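Local coordinates for protein beta-xylanase (Caldicellulosiruptor kristjanssonii, PDB 7NWN) that probably binds plant polysaccharides through this family 9 carbohydrate-binding module, one part of a hyperthermostable multimodular xylanase-glucuronoyl esterase, at residues 44-49 against 59-64; 97-102 against 109-114; 119-124 against 135-140. All blocks are in the same frame, centred on the assembly; numbering follows the deposited sequence. Where two conformers were deposited one is given.

Interaction 1: 44-49 against 59-64; sequences EWNIPR and AKFKLM. With EDO (1,2-ethanediol), chain K.
Two lysines enclose one indole: the chains of Lys60 and Lys62 run over opposite faces of the Trp45 ring, each crossing it at a slant. Lys62 lays CE 3.4 Å from the centroid of the five-membered ring, a CH-pi contact, and its NZ sits above the same ring in a cation-pi pair at 4.1 Å. That ammonium group is further anchored by the backbone O of Trp40. On the other face, CD of Lys60 lies 3.6 Å from the centroid of the six-membered ring, with NZ again over the five-membered one; Lys60 was modelled in two conformers, so this half is the less certain. Both chains are fully extended beyond CG, which lets their methylenes follow the flat ring, while the backbone of Phe61 fills its edge. An alanine in place of Trp45 would remove the surface both lysine chains lie on and would probably set Lys60 freer to turn and deprive both ammonium groups of their aromatic partner. Next along the chain, Asn46 N reaches Phe61 O at 2.7 Å, and Phe61 N returns the bond to Asn46 O at 3.0 Å. Asn46 ND2 adds a second, weak bond to Phe61 O, so this carbonyl accepts two donors from one residue. Meanwhile Asn46 CB rests over the Phe61 ring, 3.8 Å from its centroid. Water 1 links Glu44 O to Leu63 N, and water 2 links Pro48 O to Ala59 N, extending the pairing at both ends. The result is an isolated antiparallel beta bridge, a loop pinned along the outermost strand of a four-stranded sheet in the beta-sandwich fold of family 9 modules.

Interaction 2: 97-102 against 109-114; sequences FLDENF and QSDDLH. With CA (calcium ion), chain S; EDO (1,2-ethanediol), chain I.
Asp111, Leu113 and Phe97 carry this antiparallel strand pair, which opens at one end into a calcium-binding loop. Asp111 holds the calcium ion with both carboxylate oxygens, OD1 at 2.5 Å and OD2 at 2.3 Å. Its CG lies between the backbone N and the carbonyl carbon (chi1 72°), turning the carboxylate toward the 97-102 segment, where OD2 also accepts a bond from Asn101 N at 2.9 Å. The Asn101 amide stacks almost flat on this carboxylate, its ND2 3.4 Å from Asp111 CG. Asp99 and Asp112 each add OD1 to the metal, with water 4 and Asp103 as further ligands, and Asp99 OD2 accepts a hydrogen bond from Arg104 N. The ion probably balances the charge of the gathered carboxylates. Farther along, Leu113 and Leu98 exchange two backbone bonds, Leu113 N meeting Leu98 O at 2.8 Å. Their side chains run alongside each other on the face away from the metal, Leu98 touching strand 198-202. At the far end the ring of Phe97 forms an offset stack with His114, their planes 15° apart and centroids at 3.9 Å. Glu95 OE1 holds His114 NE2, the same nitrogen that lies 3.1 Å from Phe97 CE2 in this tight overlap.

Interaction 3: 119-124 against 135-140; sequences YNNFKT and TKTKLL
Thr135 OG1 is gripped by two residues of the 119-124 segment: it donates to Asn121 OD1 at 2.7 Å and accepts from Lys123 NZ in a longer bond of 3.2 Å. The loop is the connection of a beta hairpin, between strands 112-118 and 123-125, and it leans on strand 133-140, the outermost strand of the other sheet of the sandwich. No backbone-to-backbone bond joins the two segments; here bonds made by side chains alone carry the polar contact. Asn121 is central. Its backbone has a left-handed conformation (phi 74°), and its CG, opposite the backbone N across the CA-CB bond (chi1 -154°), reaches out to Thr135. There the amide bonds the same residue twice, since ND2 also gives a hydrogen to Thr135 O at 3.0 Å. This N-H comes in well above the carbonyl plane of Thr135, although the oxygen lies close to the plane of the amide. Lys123 curls rather than extends: bends at its last two torsions bring NZ back to Asn121 O at 2.9 Å, and a further bond goes to water 5, which also accepts from Thr135 N. One ammonium group thus ties the loop to itself and to the strand, and probably spreads its charge over three oxygens. Two residues along the strand, the CG2 methyl of Thr137 packs 3.4 Å from Asn121 OD1. At the outer end Tyr119 passes obliquely across Leu139, touching CD2 to CD2 at 4.0 Å, while its hydroxyl is held by Ser83. The backbone carbonyl of Tyr119 takes the last bond of the contact, from Thr137 OG1 at 2.9 Å, with the hydroxyl poised above the carbonyl plane.

From the N terminus the three contacts come in series, none nested in or crossing another. Interaction 1 closes a loop of nine residues that includes strand 50-51 of the larger sheet and returns to the edge of the four-stranded one. Interaction 2, on the far side of the chain's centre, its centre about 20 Å from that of interaction 1, closes a loop of six residues whose ends, with Asp103 inside it, bind calcium; it joins two neighbouring strands of the larger sheet. Strand 112-118 then leads directly into interaction 3, which encloses ten residues and fixes a hairpin loop of that larger sheet to strand 133-140. Interactions 1 and 3 therefore engage the two outermost strands of the same four-stranded sheet, 58-66 and 133-140.

Interaction 1: 44-49 against 59-64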
loop_
_atom_site.group_PDB
_atom_site.type_symbol
_atom_site.label_atom_id
_atom_site.label_comp_id
_atom_site.label_asym_id
_atom_site.label_seq_id
_atom_site.Cartn_x
_atom_site.Cartn_y
_atom_site.Cartn_z
ATOM N N GLU A 44 -13.208 2.375 4.631
ATOM C CA GLU A 44 -13.249 1.036 5.205
ATOM C C GLU A 44 -11.859 0.382 5.123
ATOM O O GLU A 44 -11.102 0.591 4.154
ATOM C CB GLU A 44 -14.357 0.294 4.448
ATOM C CG GLU A 44 -14.203 -1.210 4.390
ATOM C CD GLU A 44 -14.990 -1.889 3.273
ATOM O OE1 GLU A 44 -14.340 -2.435 2.321
ATOM O OE2 GLU A 44 -16.252 -1.877 3.352
ATOM N N TRP A 45 -11.579 -0.442 6.134
ATOM C CA TRP A 45 -10.416 -1.338 6.144
ATOM C C TRP A 45 -10.553 -2.426 5.071
ATOM O O TRP A 45 -11.613 -2.980 4.859
ATOM C CB TRP A 45 -10.246 -1.984 7.530
ATOM C CG TRP A 45 -9.793 -1.082 8.641
ATOM C CD1 TRP A 45 -10.506 -0.772 9.768
ATOM C CD2 TRP A 45 -8.482 -0.474 8.802
ATOM N NE1 TRP A 45 -9.755 0.042 10.582
ATOM C CE2 TRP A 45 -8.512 0.239 10.025
ATOM C CE3 TRP A 45 -7.311 -0.434 8.035
ATOM C CZ2 TRP A 45 -7.409 0.953 10.495
ATOM C CZ3 TRP A 45 -6.222 0.300 8.477
ATOM C CH2 TRP A 45 -6.280 0.967 9.701
ATOM N N ASN A 46 -9.478 -2.720 4.366
ATOM C CA ASN A 46 -9.367 -3.894 3.520
ATOM C C ASN A 46 -8.500 -4.867 4.292
ATOM O O ASN A 46 -7.548 -4.422 4.927
ATOM C CB ASN A 46 -8.686 -3.529 2.205
ATOM C CG ASN A 46 -9.441 -2.410 1.504
ATOM O OD1 ASN A 46 -10.551 -2.613 1.005
ATOM N ND2 ASN A 46 -8.874 -1.217 1.508
ATOM N N ILE A 47 -8.915 -6.137 4.342
ATOM C CA ILE A 47 -8.260 -7.160 5.150
ATOM C C ILE A 47 -7.624 -8.158 4.183
ATOM O O ILE A 47 -8.322 -8.938 3.520
ATOM C CB ILE A 47 -9.265 -7.914 6.045
ATOM C CG1 ILE A 47 -10.213 -7.006 6.848
ATOM C CG2 ILE A 47 -8.530 -8.950 6.887
ATOM C CD1 ILE A 47 -9.583 -6.235 7.983
ATOM N N PRO A 48 -6.289 -8.174 4.037
ATOM C CA PRO A 48 -5.663 -9.167 3.158
ATOM C C PRO A 48 -5.748 -10.506 3.892
ATOM O O PRO A 48 -5.445 -10.575 5.086
ATOM C CB PRO A 48 -4.253 -8.607 3.002
ATOM C CG PRO A 48 -4.005 -7.904 4.322
ATOM C CD PRO A 48 -5.327 -7.286 4.704
ATOM N N ARG A 49 -6.206 -11.543 3.185
ATOM C CA ARG A 49 -6.447 -12.838 3.825
ATOM C C ARG A 49 -5.649 -13.984 3.171
ATOM O O ARG A 49 -5.889 -15.130 3.470
ATOM C CB ARG A 49 -7.948 -13.130 3.755
ATOM C CG ARG A 49 -8.749 -12.308 4.744
ATOM C CD ARG A 49 -10.201 -12.461 4.372
ATOM N NE ARG A 49 -11.018 -11.433 5.003
ATOM C CZ ARG A 49 -11.255 -11.318 6.310
ATOM N NH1 ARG A 49 -10.718 -12.171 7.172
ATOM N NH2 ARG A 49 -12.034 -10.340 6.743
ATOM N N ALA A 59 -2.977 -7.924 9.320
ATOM C CA ALA A 59 -2.830 -6.569 8.835
ATOM C C ALA A 59 -4.145 -6.103 8.236
ATOM O O ALA A 59 -5.002 -6.917 7.899
ATOM C CB ALA A 59 -1.730 -6.495 7.799
ATOM N N LYS A 60 -4.241 -4.779 8.071
ATOM C CA LYS A 60 -5.338 -4.159 7.360
ATOM C C LYS A 60 -4.789 -2.915 6.676
ATOM O O LYS A 60 -3.705 -2.430 7.015
ATOM C CB LYS A 60 -6.466 -3.865 8.351
ATOM C CG LYS A 60 -6.020 -3.230 9.671
ATOM C CD LYS A 60 -7.164 -3.016 10.671
ATOM C CE LYS A 60 -6.777 -2.587 12.083
ATOM N NZ LYS A 60 -7.980 -2.471 12.957
ATOM N N PHE A 61 -5.531 -2.406 5.698
ATOM C CA PHE A 61 -5.088 -1.171 5.069
ATOM C C PHE A 61 -6.304 -0.459 4.498
ATOM O O PHE A 61 -7.315 -1.111 4.207
ATOM C CB PHE A 61 -4.004 -1.445 4.019
ATOM C CG PHE A 61 -4.528 -2.143 2.791
ATOM C CD1 PHE A 61 -4.601 -3.533 2.736
ATOM C CD2 PHE A 61 -4.960 -1.404 1.689
ATOM C CE1 PHE A 61 -5.112 -4.172 1.608
ATOM C CE2 PHE A 61 -5.466 -2.036 0.552
ATOM C CZ PHE A 61 -5.552 -3.422 0.511
ATOM N N LYS A 62 -6.149 0.868 4.346
ATOM C CA LYS A 62 -7.144 1.737 3.738
ATOM C C LYS A 62 -6.467 2.460 2.585
ATOM O O LYS A 62 -5.248 2.645 2.624
ATOM C CB LYS A 62 -7.635 2.745 4.769
ATOM C CG LYS A 62 -8.489 2.106 5.864
ATOM C CD LYS A 62 -9.008 3.094 6.904
ATOM C CE LYS A 62 -10.008 2.433 7.847
ATOM N NZ LYS A 62 -10.612 3.420 8.737
ATOM N N LEU A 63 -7.279 2.898 1.624
ATOM C CA LEU A 63 -6.787 3.557 0.436
ATOM C C LEU A 63 -7.565 4.845 0.302
ATOM O O LEU A 63 -8.731 4.891 0.710
ATOM C CB LEU A 63 -7.054 2.670 -0.803
ATOM C CG LEU A 63 -6.212 1.397 -0.925
ATOM C CD1 LEU A 63 -6.482 0.668 -2.265
ATOM C CD2 LEU A 63 -4.728 1.711 -0.787
ATOM N N MET A 64 -6.932 5.838 -0.335
ATOM C CA MET A 64 -7.593 7.110 -0.610
ATOM C C MET A 64 -6.857 7.696 -1.809
ATOM O O MET A 64 -5.695 7.354 -2.026
ATOM C CB MET A 64 -7.486 8.022 0.621
ATOM C CG MET A 64 -8.465 9.199 0.645
ATOM S SD MET A 64 -8.550 10.014 2.275
ATOM C CE MET A 64 -9.213 8.716 3.281
HETATM C C1 EDO K . -12.198 -5.656 1.532
HETATM O O1 EDO K . -11.463 -5.059 0.507
HETATM C C2 EDO K . -11.382 -6.689 2.212
HETATM O O2 EDO K . -11.559 -6.537 3.579
HETATM O O HOH W 1 -10.060 1.551 1.866
HETATM O O HOH W 2 -4.188 -10.161 7.718
#

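Interaction 2: 97-102 against 109-114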
loop_
_atom_site.group_PDB
_atom_site.type_symbol
_atom_site.label_atom_id
_atom_site.label_comp_id
_atom_site.label_asym_id
_atom_site.label_seq_id
_atom_site.Cartn_x
_atom_site.Cartn_y
_atom_site.Cartn_z
ATOM N N PHE A 97 2.174 -2.370 -4.765
ATOM C CA PHE A 97 2.351 -2.555 -6.195
ATOM C C PHE A 97 1.274 -1.736 -6.908
ATOM O O PHE A 97 0.128 -1.758 -6.464
ATOM C CB PHE A 97 2.099 -4.033 -6.512
ATOM C CG PHE A 97 2.916 -5.064 -5.744
ATOM C CD1 PHE A 97 2.610 -5.386 -4.425
ATOM C CD2 PHE A 97 3.963 -5.741 -6.370
ATOM C CE1 PHE A 97 3.305 -6.387 -3.754
ATOM C CE2 PHE A 97 4.666 -6.754 -5.712
ATOM C CZ PHE A 97 4.332 -7.070 -4.404
ATOM N N LEU A 98 1.646 -1.054 -8.004
ATOM C CA LEU A 98 0.682 -0.287 -8.787
ATOM C C LEU A 98 0.938 -0.475 -10.294
ATOM O O LEU A 98 2.080 -0.363 -10.758
ATOM C CB LEU A 98 0.801 1.195 -8.412
ATOM C CG LEU A 98 -0.379 2.084 -8.834
ATOM C CD1 LEU A 98 -1.653 1.725 -8.077
ATOM C CD2 LEU A 98 -0.008 3.562 -8.643
ATOM N N ASP A 99 -0.142 -0.771 -11.034
ATOM C CA ASP A 99 -0.134 -0.767 -12.499
ATOM C C ASP A 99 -1.002 0.432 -12.890
ATOM O O ASP A 99 -2.232 0.311 -12.916
ATOM C CB ASP A 99 -0.697 -2.099 -13.013
ATOM C CG ASP A 99 -1.020 -2.226 -14.525
ATOM O OD1 ASP A 99 -0.602 -1.359 -15.344
ATOM O OD2 ASP A 99 -1.740 -3.191 -14.848
ATOM N N GLU A 100 -0.330 1.575 -13.061
ATOM C CA GLU A 100 -0.991 2.877 -13.114
ATOM C C GLU A 100 -1.811 3.003 -14.400
ATOM O O GLU A 100 -2.917 3.527 -14.357
ATOM C CB GLU A 100 0.046 4.002 -13.030
ATOM C CG GLU A 100 -0.562 5.358 -12.732
ATOM C CD GLU A 100 0.429 6.502 -12.613
ATOM O OE1 GLU A 100 1.646 6.270 -12.672
ATOM O OE2 GLU A 100 -0.023 7.625 -12.437
ATOM N N ASN A 101 -1.288 2.500 -15.531
ATOM C CA ASN A 101 -2.039 2.586 -16.786
ATOM C C ASN A 101 -3.046 1.447 -16.915
ATOM O O ASN A 101 -3.819 1.449 -17.848
ATOM C CB ASN A 101 -1.142 2.621 -18.030
ATOM C CG ASN A 101 -0.144 3.764 -18.028
ATOM O OD1 ASN A 101 -0.351 4.820 -17.421
ATOM N ND2 ASN A 101 0.986 3.558 -18.678
ATOM N N PHE A 102 -3.049 0.471 -16.001
ATOM C CA PHE A 102 -3.932 -0.688 -16.104
ATOM C C PHE A 102 -3.717 -1.501 -17.396
ATOM O O PHE A 102 -4.671 -2.046 -17.946
ATOM C CB PHE A 102 -5.390 -0.273 -15.946
ATOM C CG PHE A 102 -6.325 -1.397 -15.589
ATOM C CD1 PHE A 102 -6.030 -2.287 -14.572
ATOM C CD2 PHE A 102 -7.532 -1.558 -16.259
ATOM C CE1 PHE A 102 -6.899 -3.325 -14.246
ATOM C CE2 PHE A 102 -8.415 -2.571 -15.905
ATOM C CZ PHE A 102 -8.098 -3.464 -14.906
ATOM N N GLN A 109 6.055 -3.184 -16.945
ATOM C CA GLN A 109 6.262 -2.121 -17.928
ATOM C C GLN A 109 6.846 -0.883 -17.234
ATOM O O GLN A 109 7.099 -0.891 -16.019
ATOM C CB GLN A 109 4.922 -1.788 -18.588
ATOM C CG GLN A 109 4.079 -2.994 -18.963
ATOM C CD GLN A 109 4.760 -3.774 -20.064
ATOM O OE1 GLN A 109 4.961 -4.979 -19.954
ATOM N NE2 GLN A 109 5.162 -3.086 -21.123
ATOM N N SER A 110 7.039 0.186 -18.019
ATOM C CA SER A 110 7.666 1.429 -17.582
ATOM C C SER A 110 6.818 2.157 -16.528
ATOM O O SER A 110 7.369 2.928 -15.758
ATOM C CB SER A 110 7.924 2.343 -18.768
ATOM O OG SER A 110 6.679 2.664 -19.372
ATOM N N ASP A 111 5.494 1.942 -16.519
ATOM C CA ASP A 111 4.604 2.595 -15.577
ATOM C C ASP A 111 4.335 1.739 -14.315
ATOM O O ASP A 111 3.491 2.122 -13.504
ATOM C CB ASP A 111 3.260 2.847 -16.263
ATOM C CG ASP A 111 2.498 1.544 -16.457
ATOM O OD1 ASP A 111 3.106 0.609 -17.079
ATOM O OD2 ASP A 111 1.350 1.424 -15.893
ATOM N N ASP A 112 4.924 0.530 -14.193
ATOM C CA ASP A 112 4.576 -0.362 -13.084
ATOM C C ASP A 112 5.454 -0.058 -11.865
ATOM O O ASP A 112 6.603 0.331 -12.011
ATOM C CB ASP A 112 4.588 -1.835 -13.494
ATOM C CG ASP A 112 3.567 -2.148 -14.591
ATOM O OD1 ASP A 112 2.402 -1.737 -14.440
ATOM O OD2 ASP A 112 3.936 -2.838 -15.560
ATOM N N LEU A 113 4.854 -0.098 -10.673
ATOM C CA LEU A 113 5.565 0.321 -9.462
ATOM C C LEU A 113 5.526 -0.820 -8.453
ATOM O O LEU A 113 4.494 -1.487 -8.290
ATOM C CB LEU A 113 4.919 1.578 -8.868
ATOM C CG LEU A 113 4.740 2.785 -9.816
ATOM C CD1 LEU A 113 4.041 3.928 -9.080
ATOM C CD2 LEU A 113 6.059 3.271 -10.422
ATOM N N HIS A 114 6.657 -0.966 -7.747
ATOM C CA HIS A 114 6.721 -1.893 -6.623
ATOM C C HIS A 114 7.640 -1.301 -5.546
ATOM O O HIS A 114 8.861 -1.213 -5.734
ATOM C CB HIS A 114 7.159 -3.289 -7.110
ATOM C CG HIS A 114 7.256 -4.317 -6.039
ATOM N ND1 HIS A 114 8.002 -5.468 -6.182
ATOM C CD2 HIS A 114 6.730 -4.360 -4.797
ATOM C CE1 HIS A 114 7.921 -6.184 -5.095
ATOM N NE2 HIS A 114 7.153 -5.527 -4.228
HETATM CA CA CA S . 1.274 -0.859 -16.278
HETATM C C1 EDO I . 9.725 0.207 -14.426
HETATM O O1 EDO I . 8.755 -0.715 -13.824
HETATM C C2 EDO I . 10.596 1.189 -13.657
HETATM O O2 EDO I . 11.706 0.662 -12.901
HETATM O O HOH W 3 3.784 5.058 -13.299
HETATM O O HOH W 4 1.381 -3.349 -16.556
#

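Interaction 3: 119-124 against 135-140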
loop_
_atom_site.group_PDB
_atom_site.type_symbol
_atom_site.label_atom_id
_atom_site.label_comp_id
_atom_site.label_asym_id
_atom_site.label_seq_id
_atom_site.Cartn_x
_atom_site.Cartn_y
_atom_site.Cartn_z
ATOM N N TYR A 119 9.189 -1.268 9.174
ATOM C CA TYR A 119 8.533 -0.630 10.311
ATOM C C TYR A 119 9.381 0.544 10.809
ATOM O O TYR A 119 8.815 1.370 11.490
ATOM C CB TYR A 119 8.251 -1.629 11.454
ATOM C CG TYR A 119 9.502 -2.272 11.990
ATOM C CD1 TYR A 119 10.055 -3.389 11.366
ATOM C CD2 TYR A 119 10.220 -1.686 13.019
ATOM C CE1 TYR A 119 11.246 -3.952 11.816
ATOM C CE2 TYR A 119 11.398 -2.255 13.498
ATOM C CZ TYR A 119 11.926 -3.386 12.888
ATOM O OH TYR A 119 13.127 -3.927 13.298
ATOM N N ASN A 120 10.692 0.629 10.462
ATOM C CA ASN A 120 11.555 1.775 10.796
ATOM C C ASN A 120 11.531 2.860 9.706
ATOM O O ASN A 120 12.365 3.785 9.730
ATOM C CB ASN A 120 13.014 1.373 11.051
ATOM C CG ASN A 120 13.137 0.658 12.373
ATOM O OD1 ASN A 120 12.402 0.973 13.315
ATOM N ND2 ASN A 120 13.979 -0.357 12.416
ATOM N N ASN A 121 10.621 2.687 8.742
ATOM C CA ASN A 121 10.424 3.666 7.668
ATOM C C ASN A 121 11.529 3.658 6.609
ATOM O O ASN A 121 11.652 4.647 5.847
ATOM C CB ASN A 121 10.297 5.103 8.175
ATOM C CG ASN A 121 9.489 5.937 7.184
ATOM O OD1 ASN A 121 8.520 5.438 6.615
ATOM N ND2 ASN A 121 9.855 7.203 7.029
ATOM N N PHE A 122 12.277 2.537 6.538
ATOM C CA PHE A 122 13.313 2.363 5.512
ATOM C C PHE A 122 12.624 1.893 4.230
ATOM O O PHE A 122 11.971 0.843 4.203
ATOM C CB PHE A 122 14.364 1.334 5.979
ATOM C CG PHE A 122 15.367 0.964 4.912
ATOM C CD1 PHE A 122 16.278 1.900 4.441
ATOM C CD2 PHE A 122 15.389 -0.316 4.355
ATOM C CE1 PHE A 122 17.183 1.584 3.434
ATOM C CE2 PHE A 122 16.313 -0.642 3.365
ATOM C CZ PHE A 122 17.195 0.319 2.896
ATOM N N LYS A 123 12.779 2.673 3.173
ATOM C CA LYS A 123 12.099 2.403 1.915
ATOM C C LYS A 123 13.043 1.796 0.876
ATOM O O LYS A 123 14.184 2.231 0.740
ATOM C CB LYS A 123 11.645 3.734 1.306
ATOM C CG LYS A 123 10.506 4.429 2.046
ATOM C CD LYS A 123 10.532 5.932 1.691
ATOM C CE LYS A 123 11.510 6.748 2.514
ATOM N NZ LYS A 123 11.137 6.829 3.969
ATOM N N THR A 124 12.497 0.887 0.051
ATOM C CA THR A 124 13.209 0.381 -1.122
ATOM C C THR A 124 12.244 0.398 -2.318
ATOM O O THR A 124 11.019 0.320 -2.137
ATOM C CB THR A 124 13.781 -1.037 -0.876
ATOM O OG1 THR A 124 12.793 -1.804 -0.197
ATOM C CG2 THR A 124 15.042 -1.039 -0.038
ATOM N N THR A 135 6.796 8.296 2.899
ATOM C CA THR A 135 6.205 7.424 3.922
ATOM C C THR A 135 6.568 7.950 5.310
ATOM O O THR A 135 7.619 8.570 5.488
ATOM C CB THR A 135 6.693 5.965 3.805
ATOM O OG1 THR A 135 8.105 5.977 4.029
ATOM C CG2 THR A 135 6.392 5.330 2.460
ATOM N N LYS A 136 5.729 7.578 6.282
ATOM C CA LYS A 136 6.033 7.677 7.705
ATOM C C LYS A 136 5.549 6.388 8.365
ATOM O O LYS A 136 4.594 5.771 7.868
ATOM C CB LYS A 136 5.239 8.840 8.302
ATOM C CG LYS A 136 5.703 10.194 7.795
ATOM C CD LYS A 136 7.081 10.570 8.236
ATOM C CE LYS A 136 7.414 11.951 7.711
ATOM N NZ LYS A 136 8.883 12.202 7.793
ATOM N N THR A 137 6.193 6.006 9.475
ATOM C CA THR A 137 5.728 4.831 10.184
ATOM C C THR A 137 5.603 5.212 11.659
ATOM O O THR A 137 6.124 6.217 12.094
ATOM C CB THR A 137 6.681 3.620 10.054
ATOM O OG1 THR A 137 7.929 3.967 10.635
ATOM C CG2 THR A 137 6.875 3.182 8.618
ATOM N N LYS A 138 4.896 4.381 12.405
ATOM C CA LYS A 138 4.796 4.596 13.833
ATOM C C LYS A 138 4.807 3.217 14.475
ATOM O O LYS A 138 4.063 2.346 14.035
ATOM C CB LYS A 138 3.490 5.309 14.181
ATOM C CG LYS A 138 3.393 5.682 15.677
ATOM C CD LYS A 138 2.121 6.466 16.016
ATOM C CE LYS A 138 2.160 6.975 17.464
ATOM N NZ LYS A 138 0.864 7.584 17.761
ATOM N N LEU A 139 5.595 3.070 15.543
ATOM C CA LEU A 139 5.546 1.891 16.404
ATOM C C LEU A 139 4.308 1.928 17.295
ATOM O O LEU A 139 4.049 2.920 17.959
ATOM C CB LEU A 139 6.820 1.859 17.266
ATOM C CG LEU A 139 8.125 1.633 16.508
ATOM C CD1 LEU A 139 9.237 1.257 17.492
ATOM C CD2 LEU A 139 7.958 0.516 15.477
ATOM N N LEU A 140 3.549 0.829 17.285
ATOM C CA LEU A 140 2.369 0.684 18.113
ATOM C C LEU A 140 2.633 -0.466 19.094
ATOM O O LEU A 140 3.459 -1.331 18.823
ATOM C CB LEU A 140 1.133 0.338 17.250
ATOM C CG LEU A 140 0.790 1.329 16.121
ATOM C CD1 LEU A 140 -0.487 0.858 15.406
ATOM C CD2 LEU A 140 0.535 2.723 16.715
HETATM O O HOH W 5 9.717 9.159 3.439
#